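Local atomic coordinates of extracellular solute-binding protein family 1 (PDB entry 4R2F), a protein that binds the disaccharide laminaribiose and, as a solute-binding protein, probably delivers it to a sugar transporter in the cell membrane. Residues A[38-43]-A[94-99]; A[42-47]-A[70-75]; A[57-62]-A[329-334]. One frame throughout, in Å; residues are numbered along the deposited sequence.

Contact 1 of 3, residues A[38-43]-A[94-99]; sequences GAIKFW and PAVSTG
The W43 indole lies over the ring of P94, the two side chains crossing at about a right angle, where strands 40-44 and 96-97 pair in parallel in an alpha/beta lobe of the solute-binding protein. P94 CB makes a CH-pi contact, 3.5 Å from the centroid of the five-membered ring of W43 and only 10° off its normal. P94 CG and CD continue along the same indole face, the pyrrolidine lying nearly flat beneath both rings. In W43, CG is anti to the carbonyl carbon (chi1 -72°), which swings the indole back over P94, earlier along the partner segment, while the backbone bonds run ahead to T98. F42 does the reverse: its CG is anti to the backbone N (chi1 178°), and the ring leans forward past V96 toward S97 and T98. It crosses V96 obliquely, F42 CD1 lying 3.8 Å from V96 CG1. On that same face of the sheet I40 CG2 nestles between the methyls of A95 and V96, 3.9 Å from V96 CG2. Helix 322-335 packs over this apolar patch, its F328 and Y332 rings meeting F42.

The backbones are joined by four bonds. K41 O is gripped twice, by V96 N at 3.1 Å and by A95 N at 2.9 Å, the latter in the carbonyl plane on a lone pair. W43 N then gives to V96 O (3.0 Å), and W43 O takes T98 N (3.0 Å). S97 shares the W43 face, its CB against W43 CB, and its hydroxyl turns along its own segment: S97 OG donates to T98 O at 2.8 Å, tilted out of that carbonyl's plane, and also bonds Y316 OH.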
ATOM      1  N   GLY A  38      -3.171  31.369  -8.647  1.00 67.85           N
ATOM      2  CA  GLY A  38      -1.774  31.625  -8.199  1.00 85.92           C
ATOM      3  C   GLY A  38      -1.096  30.377  -7.652  1.00110.83           C
ATOM      4  O   GLY A  38      -0.159  29.861  -8.249  1.00 59.62           O
ATOM      5  N   ALA A  39      -1.592  29.863  -6.530  1.00 51.56           N
ATOM      6  CA  ALA A  39      -0.876  28.833  -5.776  1.00 52.53           C
ATOM      7  C   ALA A  39      -1.069  27.431  -6.360  1.00 40.63           C
ATOM      8  O   ALA A  39      -2.151  27.089  -6.827  1.00 51.24           O
ATOM      9  CB  ALA A  39      -1.308  28.849  -4.319  1.00 63.09           C
ATOM     10  N   ILE A  40      -0.019  26.618  -6.331  1.00 40.17           N
ATOM     11  CA  ILE A  40      -0.145  25.217  -6.743  1.00 38.03           C
ATOM     12  C   ILE A  40      -0.690  24.450  -5.551  1.00 32.91           C
ATOM     13  O   ILE A  40      -0.044  24.382  -4.521  1.00 37.06           O
ATOM     14  CB  ILE A  40       1.207  24.614  -7.228  1.00 35.74           C
ATOM     15  CG1 ILE A  40       1.560  25.165  -8.618  1.00 44.47           C
ATOM     16  CG2 ILE A  40       1.189  23.088  -7.256  1.00 46.40           C
ATOM     17  CD1 ILE A  40       0.471  25.024  -9.659  1.00 61.28           C
ATOM     18  N   LYS A  41      -1.889  23.886  -5.699  1.00 33.06           N
ATOM     19  CA  LYS A  41      -2.452  23.029  -4.658  1.00 32.77           C
ATOM     20  C   LYS A  41      -1.897  21.618  -4.712  1.00 32.87           C
ATOM     21  O   LYS A  41      -2.065  20.923  -5.710  1.00 35.15           O
ATOM     22  CB  LYS A  41      -3.973  22.972  -4.774  1.00 33.74           C
ATOM     23  CG  LYS A  41      -4.634  24.303  -4.457  1.00 39.74           C
ATOM     24  CD  LYS A  41      -6.104  24.260  -4.810  1.00 42.94           C
ATOM     25  CE  LYS A  41      -6.737  25.606  -4.533  1.00 72.73           C
ATOM     26  NZ  LYS A  41      -8.158  25.568  -4.950  1.00 53.06           N
ATOM     27  N   PHE A  42      -1.282  21.202  -3.610  1.00 31.33           N
ATOM     28  CA  PHE A  42      -0.772  19.856  -3.439  1.00 32.41           C
ATOM     29  C   PHE A  42      -1.603  19.150  -2.386  1.00 32.10           C
ATOM     30  O   PHE A  42      -1.696  19.603  -1.245  1.00 35.02           O
ATOM     31  CB  PHE A  42       0.673  19.917  -3.010  1.00 33.53           C
ATOM     32  CG  PHE A  42       1.309  18.575  -2.762  1.00 24.72           C
ATOM     33  CD1 PHE A  42       1.282  17.580  -3.726  1.00 29.11           C
ATOM     34  CD2 PHE A  42       1.992  18.339  -1.586  1.00 29.13           C
ATOM     35  CE1 PHE A  42       1.882  16.368  -3.486  1.00 27.29           C
ATOM     36  CE2 PHE A  42       2.619  17.134  -1.347  1.00 34.87           C
ATOM     37  CZ  PHE A  42       2.551  16.140  -2.286  1.00 27.79           C
ATOM     38  N   TRP A  43      -2.224  18.041  -2.775  1.00 28.31           N
ATOM     39  CA  TRP A  43      -2.938  17.188  -1.841  1.00 25.68           C
ATOM     40  C   TRP A  43      -2.108  15.947  -1.555  1.00 34.47           C
ATOM     41  O   TRP A  43      -1.604  15.296  -2.475  1.00 34.48           O
ATOM     42  CB  TRP A  43      -4.281  16.761  -2.434  1.00 29.10           C
ATOM     43  CG  TRP A  43      -5.334  17.847  -2.505  1.00 31.33           C
ATOM     44  CD1 TRP A  43      -5.172  19.189  -2.283  1.00 42.42           C
ATOM     45  CD2 TRP A  43      -6.710  17.661  -2.842  1.00 29.40           C
ATOM     46  NE1 TRP A  43      -6.373  19.848  -2.463  1.00 35.13           N
ATOM     47  CE2 TRP A  43      -7.331  18.935  -2.801  1.00 41.50           C
ATOM     48  CE3 TRP A  43      -7.484  16.538  -3.166  1.00 29.43           C
ATOM     49  CZ2 TRP A  43      -8.692  19.122  -3.087  1.00 44.16           C
ATOM     50  CZ3 TRP A  43      -8.845  16.721  -3.437  1.00 34.66           C
ATOM     51  CH2 TRP A  43      -9.430  18.012  -3.398  1.00 36.71           C
ATOM     52  N   PRO A  94      -6.899  19.368  -6.817  1.00 37.19           N
ATOM     53  CA  PRO A  94      -5.576  19.961  -6.735  1.00 35.02           C
ATOM     54  C   PRO A  94      -4.872  20.041  -8.083  1.00 27.42           C
ATOM     55  O   PRO A  94      -5.335  19.448  -9.084  1.00 33.26           O
ATOM     56  CB  PRO A  94      -4.849  18.983  -5.826  1.00 37.43           C
ATOM     57  CG  PRO A  94      -5.394  17.664  -6.268  1.00 36.89           C
ATOM     58  CD  PRO A  94      -6.856  17.924  -6.532  1.00 32.43           C
ATOM     59  N   ALA A  95      -3.735  20.736  -8.096  1.00 31.73           N
ATOM     60  CA  ALA A  95      -2.829  20.735  -9.246  1.00 33.76           C
ATOM     61  C   ALA A  95      -1.943  19.475  -9.273  1.00 31.32           C
ATOM     62  O   ALA A  95      -1.619  18.936 -10.345  1.00 30.50           O
ATOM     63  CB  ALA A  95      -1.949  21.982  -9.210  1.00 32.02           C
ATOM     64  N   VAL A  96      -1.544  19.043  -8.081  1.00 27.37           N
ATOM     65  CA  VAL A  96      -0.654  17.919  -7.872  1.00 27.96           C
ATOM     66  C   VAL A  96      -1.109  17.132  -6.658  1.00 30.76           C
ATOM     67  O   VAL A  96      -1.590  17.709  -5.675  1.00 32.74           O
ATOM     68  CB  VAL A  96       0.782  18.400  -7.552  1.00 26.92           C
ATOM     69  CG1 VAL A  96       1.745  17.224  -7.454  1.00 32.92           C
ATOM     70  CG2 VAL A  96       1.262  19.406  -8.583  1.00 23.77           C
ATOM     71  N   SER A  97      -0.916  15.820  -6.697  1.00 29.95           N
ATOM     72  CA  SER A  97      -1.222  14.995  -5.547  1.00 26.81           C
ATOM     73  C   SER A  97      -0.481  13.679  -5.490  1.00 28.21           C
ATOM     74  O   SER A  97       0.023  13.151  -6.507  1.00 27.71           O
ATOM     75  CB  SER A  97      -2.747  14.708  -5.475  1.00 36.66           C
ATOM     76  OG  SER A  97      -3.131  13.571  -6.229  1.00 30.53           O
ATOM     77  N   THR A  98      -0.423  13.145  -4.277  1.00 26.70           N
ATOM     78  CA  THR A  98      -0.252  11.720  -4.072  1.00 25.30           C
ATOM     79  C   THR A  98      -1.657  11.130  -3.926  1.00 28.05           C
ATOM     80  O   THR A  98      -2.659  11.802  -4.165  1.00 32.24           O
ATOM     81  CB  THR A  98       0.588  11.414  -2.827  1.00 27.45           C
ATOM     82  OG1 THR A  98      -0.075  11.897  -1.636  1.00 28.98           O
ATOM     83  CG2 THR A  98       1.917  12.061  -2.950  1.00 25.31           C
ATOM     84  N   GLY A  99      -1.745   9.867  -3.589  1.00 30.16           N
ATOM     85  CA  GLY A  99      -3.061   9.242  -3.436  1.00 30.27           C
ATOM     86  C   GLY A  99      -2.951   7.775  -3.716  1.00 32.65           C
ATOM     87  O   GLY A  99      -1.919   7.159  -3.449  1.00 31.57           O
TER

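Contact 2 of 3, residues A[42-47]-A[70-75]; sequences FWDMPW and ATYQII. With BGC (beta-D-glucopyranose), chain B.
CG is anti to the backbone N in both D44 (chi1 -161°) and Y72 (chi1 -175°), which brings the carboxylate to the end of the phenol on one face of the parallel pair 40-44/70-74. These strands belong to a beta-alpha-beta unit whose linking helix, 50-61, packs on this face. D44 OD2 lies 2.5 Å from Y72 OH, at the edge of the ring, with the carboxylate turned 77° to the ring plane. Y52 OH also bonds D44 OD2 and N53 OD1 bonds Y72 OH, a compact polar cluster between sheet and helix 50-61.

On the opposite face of the sheet, W43 receives two CH-pi contacts on the side of its indole away from P94: I75 CD1 lies 3.7 Å from the centroid of the six-membered ring and Q73 CG 4.0 Å from that of the five-membered ring. The bent chain of M45 returns to I75, SD to CB 3.9 Å. Beyond the strand, P46 CG packs on I74 CG2 at 3.9 Å. W47 then enters the glycan pocket, its ring edge toward the glucose O2 and its backbone O 3.5 Å from the glucose O1.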
ATOM      1  N   PHE A  42      -1.282  21.202  -3.610  1.00 31.33           N
ATOM      2  CA  PHE A  42      -0.772  19.856  -3.439  1.00 32.41           C
ATOM      3  C   PHE A  42      -1.603  19.150  -2.386  1.00 32.10           C
ATOM      4  O   PHE A  42      -1.696  19.603  -1.245  1.00 35.02           O
ATOM      5  CB  PHE A  42       0.673  19.917  -3.010  1.00 33.53           C
ATOM      6  CG  PHE A  42       1.309  18.575  -2.762  1.00 24.72           C
ATOM      7  CD1 PHE A  42       1.282  17.580  -3.726  1.00 29.11           C
ATOM      8  CD2 PHE A  42       1.992  18.339  -1.586  1.00 29.13           C
ATOM      9  CE1 PHE A  42       1.882  16.368  -3.486  1.00 27.29           C
ATOM     10  CE2 PHE A  42       2.619  17.134  -1.347  1.00 34.87           C
ATOM     11  CZ  PHE A  42       2.551  16.140  -2.286  1.00 27.79           C
ATOM     12  N   TRP A  43      -2.224  18.041  -2.775  1.00 28.31           N
ATOM     13  CA  TRP A  43      -2.938  17.188  -1.841  1.00 25.68           C
ATOM     14  C   TRP A  43      -2.108  15.947  -1.555  1.00 34.47           C
ATOM     15  O   TRP A  43      -1.604  15.296  -2.475  1.00 34.48           O
ATOM     16  CB  TRP A  43      -4.281  16.761  -2.434  1.00 29.10           C
ATOM     17  CG  TRP A  43      -5.334  17.847  -2.505  1.00 31.33           C
ATOM     18  CD1 TRP A  43      -5.172  19.189  -2.283  1.00 42.42           C
ATOM     19  CD2 TRP A  43      -6.710  17.661  -2.842  1.00 29.40           C
ATOM     20  NE1 TRP A  43      -6.373  19.848  -2.463  1.00 35.13           N
ATOM     21  CE2 TRP A  43      -7.331  18.935  -2.801  1.00 41.50           C
ATOM     22  CE3 TRP A  43      -7.484  16.538  -3.166  1.00 29.43           C
ATOM     23  CZ2 TRP A  43      -8.692  19.122  -3.087  1.00 44.16           C
ATOM     24  CZ3 TRP A  43      -8.845  16.721  -3.437  1.00 34.66           C
ATOM     25  CH2 TRP A  43      -9.430  18.012  -3.398  1.00 36.71           C
ATOM     26  N   ASP A  44      -2.058  15.582  -0.279  1.00 28.81           N
ATOM     27  CA  ASP A  44      -1.218  14.499   0.224  1.00 33.66           C
ATOM     28  C   ASP A  44      -2.025  13.638   1.206  1.00 33.86           C
ATOM     29  O   ASP A  44      -2.988  14.116   1.803  1.00 32.81           O
ATOM     30  CB  ASP A  44      -0.013  15.102   0.954  1.00 27.97           C
ATOM     31  CG  ASP A  44       1.164  14.108   1.121  1.00 35.62           C
ATOM     32  OD1 ASP A  44       1.269  13.143   0.327  1.00 31.43           O
ATOM     33  OD2 ASP A  44       2.014  14.332   2.011  1.00 30.26           O
ATOM     34  N   MET A  45      -1.626  12.384   1.388  1.00 34.44           N
ATOM     35  CA  MET A  45      -2.373  11.459   2.231  1.00 27.63           C
ATOM     36  C   MET A  45      -1.671  11.391   3.604  1.00 26.73           C
ATOM     37  O   MET A  45      -0.519  11.826   3.749  1.00 28.85           O
ATOM     38  CB  MET A  45      -2.412  10.063   1.588  1.00 24.20           C
ATOM     39  CG  MET A  45      -2.936   9.994   0.146  1.00 26.84           C
ATOM     40  SD  MET A  45      -4.463  10.879  -0.203  1.00 18.41           S
ATOM     41  CE  MET A  45      -5.591   9.851   0.687  1.00 27.37           C
ATOM     42  N   PRO A  46      -2.323  10.777   4.594  1.00 30.42           N
ATOM     43  CA  PRO A  46      -1.628  10.499   5.830  1.00 33.79           C
ATOM     44  C   PRO A  46      -0.861   9.207   5.627  1.00 30.36           C
ATOM     45  O   PRO A  46      -1.372   8.116   5.890  1.00 32.05           O
ATOM     46  CB  PRO A  46      -2.771  10.360   6.867  1.00 33.12           C
ATOM     47  CG  PRO A  46      -4.020  10.780   6.144  1.00 39.33           C
ATOM     48  CD  PRO A  46      -3.743  10.423   4.714  1.00 32.88           C
ATOM     49  N   TRP A  47       0.329   9.336   5.067  1.00 24.99           N
ATOM     50  CA  TRP A  47       1.185   8.206   4.748  1.00 30.73           C
ATOM     51  C   TRP A  47       1.760   7.421   5.926  1.00 49.72           C
ATOM     52  O   TRP A  47       1.952   6.222   5.843  1.00 40.73           O
ATOM     53  CB  TRP A  47       2.249   8.601   3.730  1.00 30.81           C
ATOM     54  CG  TRP A  47       1.655   8.818   2.377  1.00 32.17           C
ATOM     55  CD1 TRP A  47       1.442  10.006   1.756  1.00 29.85           C
ATOM     56  CD2 TRP A  47       1.159   7.813   1.493  1.00 24.36           C
ATOM     57  NE1 TRP A  47       0.857   9.804   0.539  1.00 28.72           N
ATOM     58  CE2 TRP A  47       0.678   8.463   0.352  1.00 24.69           C
ATOM     59  CE3 TRP A  47       1.088   6.423   1.555  1.00 28.08           C
ATOM     60  CZ2 TRP A  47       0.132   7.774  -0.715  1.00 25.45           C
ATOM     61  CZ3 TRP A  47       0.547   5.744   0.495  1.00 30.36           C
ATOM     62  CH2 TRP A  47       0.076   6.417  -0.624  1.00 25.62           C
ATOM     63  N   ALA A  70       3.205  26.826  -3.361  1.00 37.10           N
ATOM     64  CA  ALA A  70       2.381  25.625  -3.221  1.00 42.92           C
ATOM     65  C   ALA A  70       1.685  25.628  -1.880  1.00 47.38           C
ATOM     66  O   ALA A  70       2.277  26.031  -0.887  1.00 37.38           O
ATOM     67  CB  ALA A  70       3.248  24.377  -3.319  1.00 36.71           C
ATOM     68  N   THR A  71       0.445  25.143  -1.845  1.00 36.87           N
ATOM     69  CA  THR A  71      -0.257  24.934  -0.581  1.00 36.14           C
ATOM     70  C   THR A  71      -0.355  23.429  -0.339  1.00 38.97           C
ATOM     71  O   THR A  71      -0.428  22.644  -1.281  1.00 36.98           O
ATOM     72  CB  THR A  71      -1.634  25.625  -0.586  1.00 37.14           C
ATOM     73  OG1 THR A  71      -2.466  25.077  -1.617  1.00 43.32           O
ATOM     74  CG2 THR A  71      -1.474  27.126  -0.833  1.00 50.94           C
ATOM     75  N   TYR A  72      -0.343  23.032   0.922  1.00 33.99           N
ATOM     76  CA  TYR A  72      -0.419  21.632   1.306  1.00 30.61           C
ATOM     77  C   TYR A  72      -1.746  21.342   1.961  1.00 46.42           C
ATOM     78  O   TYR A  72      -2.183  22.066   2.838  1.00 33.17           O
ATOM     79  CB  TYR A  72       0.711  21.312   2.289  1.00 31.64           C
ATOM     80  CG  TYR A  72       0.863  19.859   2.714  1.00 26.54           C
ATOM     81  CD1 TYR A  72       1.683  18.993   2.003  1.00 32.39           C
ATOM     82  CD2 TYR A  72       0.251  19.378   3.861  1.00 36.04           C
ATOM     83  CE1 TYR A  72       1.867  17.675   2.390  1.00 32.79           C
ATOM     84  CE2 TYR A  72       0.425  18.057   4.258  1.00 37.83           C
ATOM     85  CZ  TYR A  72       1.242  17.212   3.513  1.00 31.58           C
ATOM     86  OH  TYR A  72       1.431  15.909   3.887  1.00 32.62           O
ATOM     87  N   GLN A  73      -2.378  20.256   1.559  1.00 27.94           N
ATOM     88  CA  GLN A  73      -3.637  19.852   2.148  1.00 33.17           C
ATOM     89  C   GLN A  73      -3.698  18.343   2.296  1.00 29.60           C
ATOM     90  O   GLN A  73      -3.366  17.624   1.359  1.00 35.75           O
ATOM     91  CB  GLN A  73      -4.718  20.350   1.219  1.00 40.12           C
ATOM     92  CG  GLN A  73      -6.018  19.607   1.293  1.00 61.12           C
ATOM     93  CD  GLN A  73      -7.058  20.509   1.794  1.00 75.94           C
ATOM     94  OE1 GLN A  73      -7.191  20.691   3.002  1.00 69.21           O
ATOM     95  NE2 GLN A  73      -7.762  21.156   0.867  1.00 46.11           N
ATOM     96  N   ILE A  74      -4.130  17.870   3.461  1.00 26.95           N
ATOM     97  CA  ILE A  74      -4.223  16.438   3.755  1.00 35.18           C
ATOM     98  C   ILE A  74      -5.607  15.912   3.415  1.00 41.23           C
ATOM     99  O   ILE A  74      -6.602  16.459   3.853  1.00 28.47           O
ATOM    100  CB  ILE A  74      -3.983  16.124   5.239  1.00 32.20           C
ATOM    101  CG1 ILE A  74      -2.588  16.576   5.667  1.00 35.75           C
ATOM    102  CG2 ILE A  74      -4.138  14.632   5.493  1.00 40.94           C
ATOM    103  CD1 ILE A  74      -2.423  16.638   7.183  1.00 39.03           C
ATOM    104  N   ILE A  75      -5.647  14.847   2.633  1.00 32.58           N
ATOM    105  CA  ILE A  75      -6.880  14.141   2.308  1.00 26.52           C
ATOM    106  C   ILE A  75      -6.873  12.874   3.149  1.00 30.85           C
ATOM    107  O   ILE A  75      -5.889  12.158   3.159  1.00 31.00           O
ATOM    108  CB  ILE A  75      -6.912  13.773   0.805  1.00 28.56           C
ATOM    109  CG1 ILE A  75      -6.788  15.024  -0.050  1.00 30.48           C
ATOM    110  CG2 ILE A  75      -8.184  12.998   0.477  1.00 30.35           C
ATOM    111  CD1 ILE A  75      -7.927  16.024   0.128  1.00 34.10           C
TER
HETATM  112  C2  BGC B   1      -0.730   2.644   3.793  1.00 35.34           C
HETATM  113  C3  BGC B   1      -1.904   2.806   2.815  1.00 26.98           C
HETATM  114  C4  BGC B   1      -3.214   2.478   3.546  1.00 27.67           C
HETATM  115  C5  BGC B   1      -3.326   3.308   4.851  1.00 27.01           C
HETATM  116  C6  BGC B   1      -4.646   3.090   5.601  1.00 31.84           C
HETATM  117  C1  BGC B   1      -0.997   3.447   5.079  1.00 35.84           C
HETATM  118  O1  BGC B   1       0.040   3.239   6.037  1.00 52.00           O
HETATM  119  O2  BGC B   1       0.487   3.065   3.153  1.00 31.26           O
HETATM  120  O3  BGC B   1      -1.643   1.978   1.651  1.00 26.46           O
HETATM  121  O4  BGC B   1      -4.385   2.737   2.762  1.00 30.95           O
HETATM  122  O5  BGC B   1      -2.231   2.973   5.659  1.00 33.84           O
HETATM  123  O6  BGC B   1      -4.837   1.696   5.850  1.00 29.88           O

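Contact 3 of 3, residues A[57-62]-A[329-334]; sequences KKIAEG and VVYYLG
I59 brings its CG2 methyl obliquely to the Y332 ring, 3.7 Å from CD1, with CE1 equally near, and the two side chains cross at about a right angle. A60 extends the apolar patch more loosely: its CB is 4.4 Å from CE1 of Y332. One residue earlier on the second helix, Y331 reaches the same turn by its hydroxyl. Its CG is anti to the backbone N (chi1 163°), which extends the phenol across to helix 50-61, where Y331 OH donates to I59 O at 2.5 Å. That oxygen sits at the edge of the Y331 ring, in its plane, and the hydroxyl is tilted just 16° from the plane of the I59 carbonyl. The same oxygen also accepts G62 N at 3.1 Å, so it is held by two donors.

Two helices of the alpha/beta lobe meet here: 50-61, the crossover helix of a beta-alpha-beta unit, and 322-335, far later in sequence. Their short segments run roughly antiparallel at 140°, with axes 10.1 Å apart, a spacing bridged by the two tyrosines and I59. G62, with no side chain, lets Y331 OH come within 3.4 Å of its backbone C. The Y332 ring also meets F42 of the sheet and F328 of its own helix. On the outer side of helix 50-61, directed away from the second helix, K57 NZ forms a salt bridge with E61 OE2 one turn on, at 3.1 Å, on the syn side but well out of the carboxylate plane.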
ATOM      1  N   LYS A  57       4.431  18.917   4.705  1.00 36.38           N
ATOM      2  CA  LYS A  57       3.916  20.292   4.650  1.00 30.24           C
ATOM      3  C   LYS A  57       5.054  21.306   4.525  1.00 38.80           C
ATOM      4  O   LYS A  57       5.028  22.140   3.640  1.00 35.80           O
ATOM      5  CB  LYS A  57       3.118  20.590   5.906  1.00 38.18           C
ATOM      6  CG  LYS A  57       2.477  21.965   5.950  1.00 38.23           C
ATOM      7  CD  LYS A  57       1.589  22.063   7.184  1.00 47.53           C
ATOM      8  CE  LYS A  57       1.512  23.477   7.729  1.00 63.55           C
ATOM      9  NZ  LYS A  57       0.625  24.281   6.854  1.00 62.60           N
ATOM     10  N   LYS A  58       6.058  21.216   5.393  1.00 33.40           N
ATOM     11  CA  LYS A  58       7.182  22.171   5.349  1.00 37.09           C
ATOM     12  C   LYS A  58       7.956  22.085   4.042  1.00 32.37           C
ATOM     13  O   LYS A  58       8.317  23.111   3.469  1.00 40.04           O
ATOM     14  CB  LYS A  58       8.130  22.003   6.538  1.00 42.10           C
ATOM     15  CG  LYS A  58       7.663  22.783   7.758  1.00 78.25           C
ATOM     16  CD  LYS A  58       8.403  22.366   9.015  1.00 83.11           C
ATOM     17  CE  LYS A  58       7.707  22.877  10.268  1.00103.66           C
ATOM     18  NZ  LYS A  58       7.758  21.844  11.342  1.00 75.96           N
ATOM     19  N   ILE A  59       8.174  20.876   3.536  1.00 38.27           N
ATOM     20  CA  ILE A  59       8.816  20.730   2.229  1.00 31.38           C
ATOM     21  C   ILE A  59       8.015  21.445   1.139  1.00 31.47           C
ATOM     22  O   ILE A  59       8.543  22.284   0.408  1.00 37.22           O
ATOM     23  CB  ILE A  59       9.047  19.254   1.887  1.00 36.70           C
ATOM     24  CG1 ILE A  59      10.115  18.689   2.809  1.00 39.88           C
ATOM     25  CG2 ILE A  59       9.497  19.080   0.438  1.00 40.53           C
ATOM     26  CD1 ILE A  59      10.269  17.190   2.713  1.00 40.29           C
ATOM     27  N   ALA A  60       6.727  21.146   1.064  1.00 34.36           N
ATOM     28  CA  ALA A  60       5.868  21.696   0.018  1.00 36.53           C
ATOM     29  C   ALA A  60       5.770  23.219   0.098  1.00 33.70           C
ATOM     30  O   ALA A  60       5.844  23.906  -0.910  1.00 38.23           O
ATOM     31  CB  ALA A  60       4.468  21.076   0.111  1.00 38.80           C
ATOM     32  N   GLU A  61       5.610  23.739   1.306  1.00 40.21           N
ATOM     33  CA  GLU A  61       5.417  25.161   1.492  1.00 41.46           C
ATOM     34  C   GLU A  61       6.722  25.923   1.308  1.00 42.85           C
ATOM     35  O   GLU A  61       6.708  27.140   1.159  1.00 47.73           O
ATOM     36  CB  GLU A  61       4.689  25.436   2.818  1.00 48.45           C
ATOM     37  CG  GLU A  61       3.289  24.812   2.750  1.00 71.05           C
ATOM     38  CD  GLU A  61       2.337  25.154   3.889  1.00 71.59           C
ATOM     39  OE1 GLU A  61       1.107  25.008   3.668  1.00 69.30           O
ATOM     40  OE2 GLU A  61       2.790  25.534   4.991  1.00 53.77           O
ATOM     41  N   GLY A  62       7.831  25.192   1.218  1.00 35.58           N
ATOM     42  CA  GLY A  62       9.132  25.764   0.868  1.00 50.82           C
ATOM     43  C   GLY A  62       9.335  26.036  -0.609  1.00 51.42           C
ATOM     44  O   GLY A  62      10.262  26.741  -0.989  1.00 47.09           O
ATOM     45  N   VAL A 329       6.845  19.539  -8.840  1.00 31.57           N
ATOM     46  CA  VAL A 329       7.088  18.092  -8.752  1.00 28.93           C
ATOM     47  C   VAL A 329       8.588  17.809  -8.749  1.00 37.33           C
ATOM     48  O   VAL A 329       9.041  16.962  -8.012  1.00 28.21           O
ATOM     49  CB  VAL A 329       6.362  17.278  -9.847  1.00 31.70           C
ATOM     50  CG1 VAL A 329       6.844  15.821  -9.870  1.00 34.56           C
ATOM     51  CG2 VAL A 329       4.846  17.324  -9.667  1.00 38.97           C
ATOM     52  N   VAL A 330       9.355  18.538  -9.553  1.00 32.17           N
ATOM     53  CA  VAL A 330      10.804  18.321  -9.605  1.00 38.75           C
ATOM     54  C   VAL A 330      11.444  18.729  -8.270  1.00 30.82           C
ATOM     55  O   VAL A 330      12.312  18.020  -7.707  1.00 32.14           O
ATOM     56  CB  VAL A 330      11.409  19.090 -10.797  1.00 31.23           C
ATOM     57  CG1 VAL A 330      12.920  19.045 -10.800  1.00 39.30           C
ATOM     58  CG2 VAL A 330      10.864  18.524 -12.098  1.00 39.50           C
ATOM     59  N   TYR A 331      11.006  19.864  -7.758  1.00 30.70           N
ATOM     60  CA  TYR A 331      11.441  20.327  -6.443  1.00 31.51           C
ATOM     61  C   TYR A 331      11.135  19.278  -5.370  1.00 34.69           C
ATOM     62  O   TYR A 331      11.995  18.920  -4.551  1.00 35.63           O
ATOM     63  CB  TYR A 331      10.764  21.679  -6.124  1.00 38.33           C
ATOM     64  CG  TYR A 331      10.799  22.048  -4.659  1.00 30.56           C
ATOM     65  CD1 TYR A 331      11.900  22.708  -4.092  1.00 34.88           C
ATOM     66  CD2 TYR A 331       9.736  21.718  -3.834  1.00 38.75           C
ATOM     67  CE1 TYR A 331      11.917  23.030  -2.737  1.00 37.78           C
ATOM     68  CE2 TYR A 331       9.740  22.038  -2.493  1.00 41.72           C
ATOM     69  CZ  TYR A 331      10.826  22.687  -1.941  1.00 42.18           C
ATOM     70  OH  TYR A 331      10.761  22.976  -0.599  1.00 34.80           O
ATOM     71  N   TYR A 332       9.905  18.769  -5.376  1.00 29.73           N
ATOM     72  CA  TYR A 332       9.470  17.864  -4.301  1.00 28.53           C
ATOM     73  C   TYR A 332      10.255  16.558  -4.372  1.00 29.18           C
ATOM     74  O   TYR A 332      10.766  16.097  -3.367  1.00 34.14           O
ATOM     75  CB  TYR A 332       7.975  17.622  -4.372  1.00 29.30           C
ATOM     76  CG  TYR A 332       7.319  17.036  -3.124  1.00 34.79           C
ATOM     77  CD1 TYR A 332       7.078  17.829  -2.000  1.00 39.04           C
ATOM     78  CD2 TYR A 332       6.877  15.711  -3.098  1.00 32.08           C
ATOM     79  CE1 TYR A 332       6.463  17.305  -0.864  1.00 39.46           C
ATOM     80  CE2 TYR A 332       6.247  15.172  -1.976  1.00 30.56           C
ATOM     81  CZ  TYR A 332       6.040  15.972  -0.850  1.00 34.56           C
ATOM     82  OH  TYR A 332       5.401  15.487   0.266  1.00 35.62           O
ATOM     83  N   LEU A 333      10.381  15.977  -5.561  1.00 29.44           N
ATOM     84  CA  LEU A 333      11.191  14.747  -5.699  1.00 32.91           C
ATOM     85  C   LEU A 333      12.626  14.914  -5.193  1.00 29.71           C
ATOM     86  O   LEU A 333      13.178  13.994  -4.586  1.00 37.50           O
ATOM     87  CB  LEU A 333      11.226  14.289  -7.150  1.00 29.41           C
ATOM     88  CG  LEU A 333       9.913  13.737  -7.666  1.00 39.90           C
ATOM     89  CD1 LEU A 333       9.996  13.623  -9.169  1.00 34.51           C
ATOM     90  CD2 LEU A 333       9.642  12.392  -7.017  1.00 44.97           C
ATOM     91  N   GLY A 334      13.196  16.096  -5.406  1.00 36.46           N
ATOM     92  CA  GLY A 334      14.543  16.414  -4.962  1.00 31.36           C
ATOM     93  C   GLY A 334      14.731  16.480  -3.449  1.00 39.53           C
ATOM     94  O   GLY A 334      15.841  16.353  -2.984  1.00 39.78           O
TER

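How the contacts relate
Contacts 1 and 2 lie on the two flanks of strand 40-44, their centres about 7 Å apart; together they set the strand order 70-74, 40-44, 96-97. Contact 3 is about 11 Å from each, centre to centre, in the helical layer above the F42 face of this sheet. Along the chain, strand 40-44 leads to helix 50-61, strand 70-74 and then strand 96-97, whereas helix 322-335 returns much later to pack beside helix 50-61. F42 touches Y332, and T98 OG1 bonds D44 OD1, linking contact 1 to its neighbours. The segment that follows strand 40-44 carries W47 into the glycan pocket, while in contact 3 the Y332 side chain is about 14 Å from a bound glucose.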